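Local coordinates for protein transcription regulator AcaB (Escherichia coli, PDB 6N8B) that acts as a plasmid-encoded transcriptional regulator with a crucial role in the conjugation of IncC plasmids, at residues Phe23-Val29 with Asn109-Ile115; Lys28-Ala34 with Arg128-Met134; Arg168-Lys174 with Glu206-Lys211. All coordinates share one frame; numbering follows the deposited sequence.

Interaction 1. Residues Phe23-Val29 with Asn109-Ile115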
loop_
_atom_site.group_PDB
_atom_site.type_symbol
_atom_site.label_atom_id
_atom_site.label_comp_id
_atom_site.label_asym_id
_atom_site.label_seq_id
_atom_site.Cartn_x
_atom_site.Cartn_y
_atom_site.Cartn_z
ATOM N N PHE A 23 -17.496 -0.343 2.061
ATOM C CA PHE A 23 -17.529 -1.225 0.905
ATOM C C PHE A 23 -16.763 -2.496 1.240
ATOM O O PHE A 23 -15.560 -2.446 1.522
ATOM C CB PHE A 23 -16.922 -0.521 -0.310
ATOM C CG PHE A 23 -17.232 -1.181 -1.618
ATOM C CD1 PHE A 23 -18.511 -1.117 -2.150
ATOM C CD2 PHE A 23 -16.240 -1.834 -2.333
ATOM C CE1 PHE A 23 -18.804 -1.714 -3.362
ATOM C CE2 PHE A 23 -16.522 -2.432 -3.547
ATOM C CZ PHE A 23 -17.808 -2.371 -4.064
ATOM N N LYS A 24 -17.453 -3.629 1.192
ATOM C CA LYS A 24 -16.852 -4.925 1.456
ATOM C C LYS A 24 -16.744 -5.709 0.157
ATOM O O LYS A 24 -17.659 -5.691 -0.670
ATOM C CB LYS A 24 -17.672 -5.701 2.491
ATOM C CG LYS A 24 -17.827 -4.954 3.813
ATOM C CD LYS A 24 -18.739 -5.679 4.797
ATOM C CE LYS A 24 -18.878 -4.888 6.097
ATOM N NZ LYS A 24 -19.832 -5.505 7.064
ATOM N N GLN A 25 -15.620 -6.397 -0.011
ATOM C CA GLN A 25 -15.171 -6.859 -1.315
ATOM C C GLN A 25 -14.219 -8.019 -1.091
ATOM O O GLN A 25 -13.406 -7.986 -0.166
ATOM C CB GLN A 25 -14.473 -5.744 -2.106
ATOM C CG GLN A 25 -13.726 -6.239 -3.346
ATOM C CD GLN A 25 -12.822 -5.187 -3.974
ATOM O OE1 GLN A 25 -12.383 -4.245 -3.311
ATOM N NE2 GLN A 25 -12.531 -5.352 -5.260
ATOM N N VAL A 26 -14.326 -9.041 -1.931
ATOM C CA VAL A 26 -13.417 -10.177 -1.880
ATOM C C VAL A 26 -12.358 -9.976 -2.948
ATOM O O VAL A 26 -12.677 -9.775 -4.127
ATOM C CB VAL A 26 -14.169 -11.503 -2.096
ATOM C CG1 VAL A 26 -13.195 -12.613 -2.444
ATOM C CG2 VAL A 26 -14.976 -11.866 -0.860
ATOM N N LEU A 27 -11.096 -10.031 -2.538
ATOM C CA LEU A 27 -9.969 -9.652 -3.385
ATOM C C LEU A 27 -9.053 -10.859 -3.509
ATOM O O LEU A 27 -8.366 -11.223 -2.549
ATOM C CB LEU A 27 -9.225 -8.439 -2.823
ATOM C CG LEU A 27 -7.848 -8.151 -3.430
ATOM C CD1 LEU A 27 -7.950 -7.719 -4.880
ATOM C CD2 LEU A 27 -7.180 -7.062 -2.624
ATOM N N LYS A 28 -9.063 -11.500 -4.673
ATOM C CA LYS A 28 -8.191 -12.643 -4.877
ATOM C C LYS A 28 -6.818 -12.168 -5.326
ATOM O O LYS A 28 -6.695 -11.241 -6.131
ATOM C CB LYS A 28 -8.800 -13.615 -5.888
ATOM C CG LYS A 28 -7.791 -14.442 -6.663
ATOM C CD LYS A 28 -8.433 -15.277 -7.750
ATOM C CE LYS A 28 -9.246 -16.381 -7.120
ATOM N NZ LYS A 28 -9.640 -17.449 -8.077
ATOM N N VAL A 29 -5.785 -12.808 -4.788
ATOM C CA VAL A 29 -4.401 -12.420 -5.013
ATOM C C VAL A 29 -3.630 -13.668 -5.415
ATOM O O VAL A 29 -3.651 -14.674 -4.699
ATOM C CB VAL A 29 -3.792 -11.765 -3.760
ATOM C CG1 VAL A 29 -2.338 -11.449 -3.994
ATOM C CG2 VAL A 29 -4.560 -10.500 -3.393
ATOM N N ASN A 109 -4.997 -16.773 -3.019
ATOM C CA ASN A 109 -5.823 -16.580 -1.838
ATOM C C ASN A 109 -6.824 -15.458 -2.064
ATOM O O ASN A 109 -6.590 -14.539 -2.853
ATOM C CB ASN A 109 -4.969 -16.276 -0.588
ATOM C CG ASN A 109 -4.074 -17.440 -0.187
ATOM O OD1 ASN A 109 -4.210 -18.551 -0.703
ATOM N ND2 ASN A 109 -3.157 -17.191 0.745
ATOM N N GLU A 110 -7.939 -15.542 -1.350
ATOM C CA GLU A 110 -8.985 -14.532 -1.380
ATOM C C GLU A 110 -9.052 -13.863 -0.017
ATOM O O GLU A 110 -9.122 -14.546 1.009
ATOM C CB GLU A 110 -10.337 -15.157 -1.735
ATOM C CG GLU A 110 -10.464 -15.558 -3.192
ATOM C CD GLU A 110 -11.796 -16.205 -3.496
ATOM O OE1 GLU A 110 -12.206 -16.204 -4.676
ATOM O OE2 GLU A 110 -12.425 -16.730 -2.553
ATOM N N TYR A 111 -9.017 -12.536 -0.006
ATOM C CA TYR A 111 -9.102 -11.764 1.225
ATOM C C TYR A 111 -10.390 -10.955 1.235
ATOM O O TYR A 111 -10.684 -10.234 0.276
ATOM C CB TYR A 111 -7.901 -10.826 1.380
ATOM C CG TYR A 111 -6.553 -11.512 1.363
ATOM C CD1 TYR A 111 -5.872 -11.724 0.168
ATOM C CD2 TYR A 111 -5.957 -11.937 2.541
ATOM C CE1 TYR A 111 -4.636 -12.346 0.153
ATOM C CE2 TYR A 111 -4.724 -12.557 2.534
ATOM C CZ TYR A 111 -4.068 -12.760 1.338
ATOM O OH TYR A 111 -2.840 -13.379 1.325
ATOM N N THR A 112 -11.151 -11.078 2.317
ATOM C CA THR A 112 -12.310 -10.229 2.547
ATOM C C THR A 112 -11.831 -8.933 3.186
ATOM O O THR A 112 -11.326 -8.939 4.314
ATOM C CB THR A 112 -13.335 -10.924 3.442
ATOM O OG1 THR A 112 -13.799 -12.121 2.806
ATOM C CG2 THR A 112 -14.515 -10.010 3.704
ATOM N N ILE A 113 -11.986 -7.825 2.468
ATOM C CA ILE A 113 -11.516 -6.526 2.924
ATOM C C ILE A 113 -12.700 -5.574 2.952
ATOM O O ILE A 113 -13.609 -5.670 2.118
ATOM C CB ILE A 113 -10.388 -5.964 2.033
ATOM C CG1 ILE A 113 -10.919 -5.586 0.649
ATOM C CG2 ILE A 113 -9.267 -6.982 1.896
ATOM C CD1 ILE A 113 -9.860 -5.030 -0.275
ATOM N N GLU A 114 -12.696 -4.673 3.925
ATOM C CA GLU A 114 -13.660 -3.591 3.966
ATOM C C GLU A 114 -12.944 -2.271 3.737
ATOM O O GLU A 114 -11.805 -2.077 4.167
ATOM C CB GLU A 114 -14.415 -3.549 5.293
ATOM C CG GLU A 114 -14.653 -4.902 5.932
ATOM C CD GLU A 114 -15.098 -4.776 7.376
ATOM O OE1 GLU A 114 -16.002 -5.536 7.790
ATOM O OE2 GLU A 114 -14.555 -3.900 8.088
ATOM N N ILE A 115 -13.636 -1.358 3.067
ATOM C CA ILE A 115 -13.042 -0.136 2.558
ATOM C C ILE A 115 -13.846 1.022 3.129
ATOM O O ILE A 115 -14.988 1.263 2.717
ATOM C CB ILE A 115 -13.004 -0.116 1.024
ATOM C CG1 ILE A 115 -11.867 -1.012 0.532
ATOM C CG2 ILE A 115 -12.788 1.291 0.506
ATOM C CD1 ILE A 115 -12.170 -1.753 -0.749
#
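Phe23-Val29 and Asn109-Ile115 run antiparallel as a two-stranded sheet, their N-to-C directions 153° apart. Phe23, Gln25, Leu27 and Val29 form hydrogen-bonded pairs with Ile115, Ile113, Tyr111 and Asn109, each giving and receiving one bond; the straightest, Ile113 N to Gln25 O, spans 3.0 Å at 178°. On the face holding these residues, the Tyr111 ring turns its edge to a Val29 methyl, Tyr111 CD1 lying 4.0 Å from Val29 CG2. Ile113 places CG1 between its backbone N and carbonyl carbon (chi1 69°), which brings its CD1 to 4.1 Å from Leu27 CD2. The face of Lys24, Val26, Lys28, Glu110, Thr112 and Glu114 is mostly polar, Val26 apart, and exposed. There the extended chains of Lys24 and Glu114 lie side by side, CG to CG at 3.8 Å, and end in a long salt bridge, NZ to OE1 at 3.9 Å. Behind the face of Leu27 and Ile113, helix 118-142 meets both and Ile115, while helix 32-59 touches Leu27 and Val29; from that helix Glu39 hydrogen-bonds Tyr111 OH. The chemistry implies a sheet joined chiefly by backbone bonds, one mainly apolar face packed on helices, the other, with lysines and glutamates, open to solvent.

Interaction 2. Residues Lys28-Ala34 with Arg128-Met134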
loop_
_atom_site.group_PDB
_atom_site.type_symbol
_atom_site.label_atom_id
_atom_site.label_comp_id
_atom_site.label_asym_id
_atom_site.label_seq_id
_atom_site.Cartn_x
_atom_site.Cartn_y
_atom_site.Cartn_z
ATOM N N LYS A 28 -9.063 -11.500 -4.673
ATOM C CA LYS A 28 -8.191 -12.643 -4.877
ATOM C C LYS A 28 -6.818 -12.168 -5.326
ATOM O O LYS A 28 -6.695 -11.241 -6.131
ATOM C CB LYS A 28 -8.800 -13.615 -5.888
ATOM C CG LYS A 28 -7.791 -14.442 -6.663
ATOM C CD LYS A 28 -8.433 -15.277 -7.750
ATOM C CE LYS A 28 -9.246 -16.381 -7.120
ATOM N NZ LYS A 28 -9.640 -17.449 -8.077
ATOM N N VAL A 29 -5.785 -12.808 -4.788
ATOM C CA VAL A 29 -4.401 -12.420 -5.013
ATOM C C VAL A 29 -3.630 -13.668 -5.415
ATOM O O VAL A 29 -3.651 -14.674 -4.699
ATOM C CB VAL A 29 -3.792 -11.765 -3.760
ATOM C CG1 VAL A 29 -2.338 -11.449 -3.994
ATOM C CG2 VAL A 29 -4.560 -10.500 -3.393
ATOM N N ASN A 30 -2.953 -13.605 -6.561
ATOM C CA ASN A 30 -2.304 -14.779 -7.130
ATOM C C ASN A 30 -0.873 -14.943 -6.634
ATOM O O ASN A 30 -0.505 -16.008 -6.130
ATOM C CB ASN A 30 -2.308 -14.684 -8.659
ATOM C CG ASN A 30 -3.696 -14.794 -9.249
ATOM O OD1 ASN A 30 -4.533 -15.553 -8.763
ATOM N ND2 ASN A 30 -3.951 -14.023 -10.303
ATOM N N SER A 31 -0.069 -13.893 -6.757
ATOM C CA SER A 31 1.364 -13.978 -6.525
ATOM C C SER A 31 1.685 -13.985 -5.036
ATOM O O SER A 31 0.991 -13.367 -4.224
ATOM C CB SER A 31 2.085 -12.811 -7.203
ATOM O OG SER A 31 1.625 -11.567 -6.699
ATOM N N LEU A 32 2.760 -14.693 -4.684
ATOM C CA LEU A 32 3.177 -14.743 -3.287
ATOM C C LEU A 32 3.678 -13.390 -2.805
ATOM O O LEU A 32 3.579 -13.083 -1.611
ATOM C CB LEU A 32 4.260 -15.807 -3.096
ATOM C CG LEU A 32 4.925 -15.857 -1.717
ATOM C CD1 LEU A 32 3.942 -16.320 -0.647
ATOM C CD2 LEU A 32 6.162 -16.739 -1.753
ATOM N N GLN A 33 4.195 -12.559 -3.713
ATOM C CA GLN A 33 4.679 -11.241 -3.309
ATOM C C GLN A 33 3.521 -10.337 -2.914
ATOM O O GLN A 33 3.553 -9.694 -1.858
ATOM C CB GLN A 33 5.493 -10.604 -4.436
ATOM C CG GLN A 33 6.744 -11.367 -4.815
ATOM C CD GLN A 33 6.447 -12.568 -5.683
ATOM O OE1 GLN A 33 5.423 -12.614 -6.364
ATOM N NE2 GLN A 33 7.335 -13.555 -5.657
ATOM N N ALA A 34 2.489 -10.275 -3.754
ATOM C CA ALA A 34 1.317 -9.478 -3.415
ATOM C C ALA A 34 0.565 -10.060 -2.225
ATOM O O ALA A 34 -0.012 -9.306 -1.433
ATOM C CB ALA A 34 0.398 -9.355 -4.628
ATOM N N ARG A 128 -3.245 -4.938 -6.089
ATOM C CA ARG A 128 -3.665 -5.635 -7.300
ATOM C C ARG A 128 -2.705 -5.358 -8.450
ATOM O O ARG A 128 -2.310 -6.276 -9.179
ATOM C CB ARG A 128 -5.094 -5.231 -7.673
ATOM C CG ARG A 128 -5.424 -5.327 -9.161
ATOM C CD ARG A 128 -5.403 -6.769 -9.660
ATOM N NE ARG A 128 -6.107 -7.691 -8.782
ATOM C CZ ARG A 128 -7.374 -8.055 -8.951
ATOM N NH1 ARG A 128 -8.086 -7.559 -9.958
ATOM N NH2 ARG A 128 -7.937 -8.915 -8.108
ATOM N N LYS A 129 -2.327 -4.093 -8.640
ATOM C CA LYS A 129 -1.410 -3.783 -9.731
ATOM C C LYS A 129 -0.035 -4.391 -9.496
ATOM O O LYS A 129 0.680 -4.690 -10.457
ATOM C CB LYS A 129 -1.328 -2.272 -9.950
ATOM C CG LYS A 129 -2.668 -1.599 -9.782
ATOM C CD LYS A 129 -2.876 -0.472 -10.773
ATOM C CE LYS A 129 -1.930 0.677 -10.550
ATOM N NZ LYS A 129 -2.537 1.936 -11.073
ATOM N N LEU A 130 0.337 -4.614 -8.236
ATOM C CA LEU A 130 1.547 -5.375 -7.957
ATOM C C LEU A 130 1.350 -6.844 -8.313
ATOM O O LEU A 130 2.247 -7.477 -8.883
ATOM C CB LEU A 130 1.932 -5.211 -6.487
ATOM C CG LEU A 130 2.929 -6.188 -5.870
ATOM C CD1 LEU A 130 4.318 -5.826 -6.318
ATOM C CD2 LEU A 130 2.851 -6.176 -4.357
ATOM N N ASP A 131 0.180 -7.402 -7.990
ATOM C CA ASP A 131 -0.117 -8.776 -8.382
ATOM C C ASP A 131 0.003 -8.948 -9.891
ATOM O O ASP A 131 0.604 -9.916 -10.372
ATOM C CB ASP A 131 -1.519 -9.159 -7.902
ATOM C CG ASP A 131 -1.710 -10.659 -7.782
ATOM O OD1 ASP A 131 -0.703 -11.377 -7.618
ATOM O OD2 ASP A 131 -2.868 -11.123 -7.845
ATOM N N THR A 132 -0.536 -7.996 -10.653
ATOM C CA THR A 132 -0.425 -8.062 -12.106
ATOM C C THR A 132 1.027 -7.945 -12.549
ATOM O O THR A 132 1.481 -8.709 -13.410
ATOM C CB THR A 132 -1.273 -6.962 -12.746
ATOM O OG1 THR A 132 -2.662 -7.237 -12.523
ATOM C CG2 THR A 132 -1.012 -6.880 -14.247
ATOM N N LEU A 133 1.774 -7.004 -11.962
ATOM C CA LEU A 133 3.174 -6.832 -12.331
ATOM C C LEU A 133 3.974 -8.102 -12.071
ATOM O O LEU A 133 4.815 -8.492 -12.888
ATOM C CB LEU A 133 3.774 -5.656 -11.565
ATOM C CG LEU A 133 5.144 -5.208 -12.072
ATOM C CD1 LEU A 133 5.009 -4.778 -13.523
ATOM C CD2 LEU A 133 5.695 -4.079 -11.226
ATOM N N MET A 134 3.712 -8.773 -10.946
ATOM C CA MET A 134 4.378 -10.043 -10.680
ATOM C C MET A 134 3.973 -11.094 -11.702
ATOM O O MET A 134 4.805 -11.893 -12.144
ATOM C CB MET A 134 4.070 -10.520 -9.263
ATOM C CG MET A 134 4.529 -9.575 -8.172
ATOM S SD MET A 134 6.298 -9.227 -8.294
ATOM C CE MET A 134 6.282 -7.560 -8.957
#
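The turn from strand 23-29 into helix 32-59 is clasped by the carboxylate of Asp131, which takes the backbone N-H groups of Asn30 and Ser31. Asn30 N reaches Asp131 OD2 over 2.8 Å at 176°, meeting it on the syn side but 22° out of the carboxylate plane. Ser31 N gives to Asp131 OD1 over 2.7 Å, on the syn lone pair of that oxygen, and the Ser31 hydroxyl donates to the same oxygen from the anti side. Asp131 sets CG anti to its backbone N (chi1 -158°), and this swings the carboxylate across to the turn although the CB bond itself does not aim there. Ser31 is the N-cap of helix 32-59: its OG also accepts a weak bond from Ala34 N, 3.3 Å long, so one hydroxyl links the helix end to Asp131. Three N-H or O-H donors on a buried carboxylate beside a helix N terminus would be expected to favour its ionised form. One helical turn before Asp131, Arg128 folds its chain back at chi2 and chi3 until NH2 gives Lys28 O a hydrogen bond of 3.3 Å, the donor in the carbonyl plane. Carbon contacts flank the polar centre: Leu130 CD2 sits 4.0 Å from Ala34 CB, and Met134 CB 3.7 Å from Ser31 CB. The Gln33 side chain meets Met134 and also touches Thr155 and Gln159 of helix 148-182.

Interaction 3. Residues Arg168-Lys174 with Glu206-Lys211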
loop_
_atom_site.group_PDB
_atom_site.type_symbol
_atom_site.label_atom_id
_atom_site.label_comp_id
_atom_site.label_asym_id
_atom_site.label_seq_id
_atom_site.Cartn_x
_atom_site.Cartn_y
_atom_site.Cartn_z
ATOM N N ARG A 168 5.202 4.655 5.453
ATOM C CA ARG A 168 5.191 6.106 5.437
ATOM C C ARG A 168 3.813 6.662 5.745
ATOM O O ARG A 168 3.693 7.672 6.450
ATOM C CB ARG A 168 5.732 6.578 4.104
ATOM C CG ARG A 168 7.225 6.427 4.159
ATOM C CD ARG A 168 7.869 7.317 3.194
ATOM N NE ARG A 168 7.747 8.674 3.733
ATOM C CZ ARG A 168 7.548 9.766 3.018
ATOM N NH1 ARG A 168 7.483 9.645 1.725
ATOM N NH2 ARG A 168 7.418 10.954 3.607
ATOM N N ILE A 169 2.768 6.002 5.246
ATOM C CA ILE A 169 1.410 6.286 5.698
ATOM C C ILE A 169 1.356 6.271 7.219
ATOM O O ILE A 169 0.913 7.235 7.857
ATOM C CB ILE A 169 0.431 5.270 5.087
ATOM C CG1 ILE A 169 0.255 5.547 3.591
ATOM C CG2 ILE A 169 -0.899 5.297 5.824
ATOM C CD1 ILE A 169 -0.543 4.492 2.867
ATOM N N ILE A 170 1.822 5.174 7.821
ATOM C CA ILE A 170 1.830 5.074 9.278
ATOM C C ILE A 170 2.707 6.160 9.882
ATOM O O ILE A 170 2.333 6.795 10.874
ATOM C CB ILE A 170 2.278 3.664 9.705
ATOM C CG1 ILE A 170 1.162 2.660 9.413
ATOM C CG2 ILE A 170 2.658 3.639 11.179
ATOM C CD1 ILE A 170 1.638 1.395 8.753
ATOM N N GLY A 171 3.863 6.427 9.268
ATOM C CA GLY A 171 4.691 7.530 9.730
ATOM C C GLY A 171 3.967 8.862 9.669
ATOM O O GLY A 171 4.028 9.657 10.612
ATOM N N ILE A 172 3.261 9.117 8.563
ATOM C CA ILE A 172 2.408 10.298 8.471
ATOM C C ILE A 172 1.373 10.289 9.587
ATOM O O ILE A 172 1.063 11.333 10.175
ATOM C CB ILE A 172 1.749 10.374 7.082
ATOM C CG1 ILE A 172 2.792 10.727 6.018
ATOM C CG2 ILE A 172 0.613 11.381 7.083
ATOM C CD1 ILE A 172 2.270 10.669 4.596
ATOM N N GLU A 173 0.841 9.108 9.915
ATOM C CA GLU A 173 -0.152 9.038 10.980
ATOM C C GLU A 173 0.477 9.356 12.328
ATOM O O GLU A 173 -0.135 10.036 13.157
ATOM C CB GLU A 173 -0.808 7.655 11.008
ATOM C CG GLU A 173 -1.615 7.365 12.274
ATOM C CD GLU A 173 -1.632 5.892 12.640
ATOM O OE1 GLU A 173 -1.003 5.090 11.918
ATOM O OE2 GLU A 173 -2.265 5.537 13.656
ATOM N N LYS A 174 1.722 8.925 12.546
ATOM C CA LYS A 174 2.382 9.244 13.804
ATOM C C LYS A 174 2.794 10.705 13.889
ATOM O O LYS A 174 2.848 11.250 14.995
ATOM C CB LYS A 174 3.607 8.347 14.009
ATOM C CG LYS A 174 3.350 6.868 13.750
ATOM C CD LYS A 174 4.648 6.074 13.620
ATOM C CE LYS A 174 5.197 5.660 14.973
ATOM N NZ LYS A 174 4.332 4.645 15.633
ATOM N N GLU A 206 10.303 2.253 8.722
ATOM C CA GLU A 206 10.044 3.334 7.778
ATOM C C GLU A 206 9.120 4.384 8.380
ATOM O O GLU A 206 9.195 5.561 8.011
ATOM C CB GLU A 206 9.453 2.768 6.487
ATOM C CG GLU A 206 9.160 3.807 5.417
ATOM C CD GLU A 206 10.415 4.424 4.822
ATOM O OE1 GLU A 206 11.491 3.787 4.883
ATOM O OE2 GLU A 206 10.324 5.551 4.291
ATOM N N ALA A 207 8.265 3.984 9.323
ATOM C CA ALA A 207 7.394 4.950 9.982
ATOM C C ALA A 207 8.179 5.848 10.926
ATOM O O ALA A 207 7.876 7.040 11.057
ATOM C CB ALA A 207 6.280 4.223 10.736
ATOM N N GLU A 208 9.199 5.301 11.588
ATOM C CA GLU A 208 9.979 6.117 12.507
ATOM C C GLU A 208 10.946 7.036 11.776
ATOM O O GLU A 208 11.261 8.118 12.286
ATOM C CB GLU A 208 10.719 5.224 13.501
ATOM C CG GLU A 208 9.777 4.539 14.474
ATOM C CD GLU A 208 9.243 5.501 15.519
ATOM O OE1 GLU A 208 9.884 6.553 15.741
ATOM O OE2 GLU A 208 8.176 5.218 16.104
ATOM N N LYS A 209 11.409 6.649 10.584
ATOM C CA LYS A 209 12.159 7.595 9.765
ATOM C C LYS A 209 11.254 8.713 9.274
ATOM O O LYS A 209 11.633 9.891 9.304
ATOM C CB LYS A 209 12.808 6.881 8.578
ATOM C CG LYS A 209 13.666 5.680 8.938
ATOM C CD LYS A 209 14.660 5.374 7.826
ATOM C CE LYS A 209 15.572 4.213 8.195
ATOM N NZ LYS A 209 14.996 2.905 7.775
ATOM N N THR A 210 10.049 8.362 8.824
ATOM C CA THR A 210 9.079 9.344 8.366
ATOM C C THR A 210 8.550 10.208 9.500
ATOM O O THR A 210 7.986 11.275 9.233
ATOM C CB THR A 210 7.921 8.628 7.670
ATOM O OG1 THR A 210 8.449 7.613 6.808
ATOM C CG2 THR A 210 7.093 9.602 6.844
ATOM N N LYS A 211 8.768 9.809 10.753
ATOM C CA LYS A 211 8.370 10.637 11.880
ATOM C C LYS A 211 9.366 11.755 12.168
ATOM O O LYS A 211 8.999 12.734 12.826
ATOM C CB LYS A 211 8.189 9.761 13.123
ATOM C CG LYS A 211 7.340 10.385 14.217
ATOM C CD LYS A 211 7.171 9.439 15.397
ATOM C CE LYS A 211 8.372 9.493 16.327
ATOM N NZ LYS A 211 8.114 8.772 17.602
#
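The short segments of helices 148-182 and 201-211 cross at -45° with axes only 7.2 Å apart, and at the crossing Gly171 CA and Ala207 CA are 3.7 Å from each other. This is close helix-helix packing through small residues, by which the C-terminal helix folds back onto a long helix of the body. With no side chain on Gly171, its CA lies against Ala207 O at 3.5 Å, beside the CB of Thr210. Ala207 CB in turn meets Ile170 CG2 at 3.7 Å. At one flank Arg168 crosses Thr210 at about a right angle: NE gives OG1 a weak bond of 3.3 Å, and the methyl CG2 sits at the edge of the guanidinium. The Glu206 carboxylate plane stands 78° from that guanidinium, its OE2 packed on Arg168 CD, with Arg168 NE beyond salt-bridge distance; Glu206 also touches Lys164. At the other flank Lys174, bent at chi3 and chi4, runs past Ala207. Its ammonium has its stronger partner in Glu195, and Glu208 bridges two lysines: OE1 forms a salt bridge with Lys211 NZ, the hydrogen bond within it weak, while OE2 makes a long one, 3.9 Å, with Lys174 NZ.

Overall arrangement
From the N terminus, strand 23-29 comes first and leads through the turn of interaction 2 into helix 32-59. Interaction 1 closes a loop when strand 109-115 returns to pair with it, after the two helices 32-59 and 62-96. Interaction 2 opens before that loop closes and ends later, on helix 118-142, so the two cross; they share Lys28 and Val29. Together they tie the sheet and the start of helix 32-59 to helix 118-142. The chain then enters helix 148-182, and interaction 3, in series with both, closes a short loop through helix 186-192 when helix 201-211 packs back on it. Its centre lies about 25 Å from the centres of the other two contacts, on the opposite side of the chain's centre.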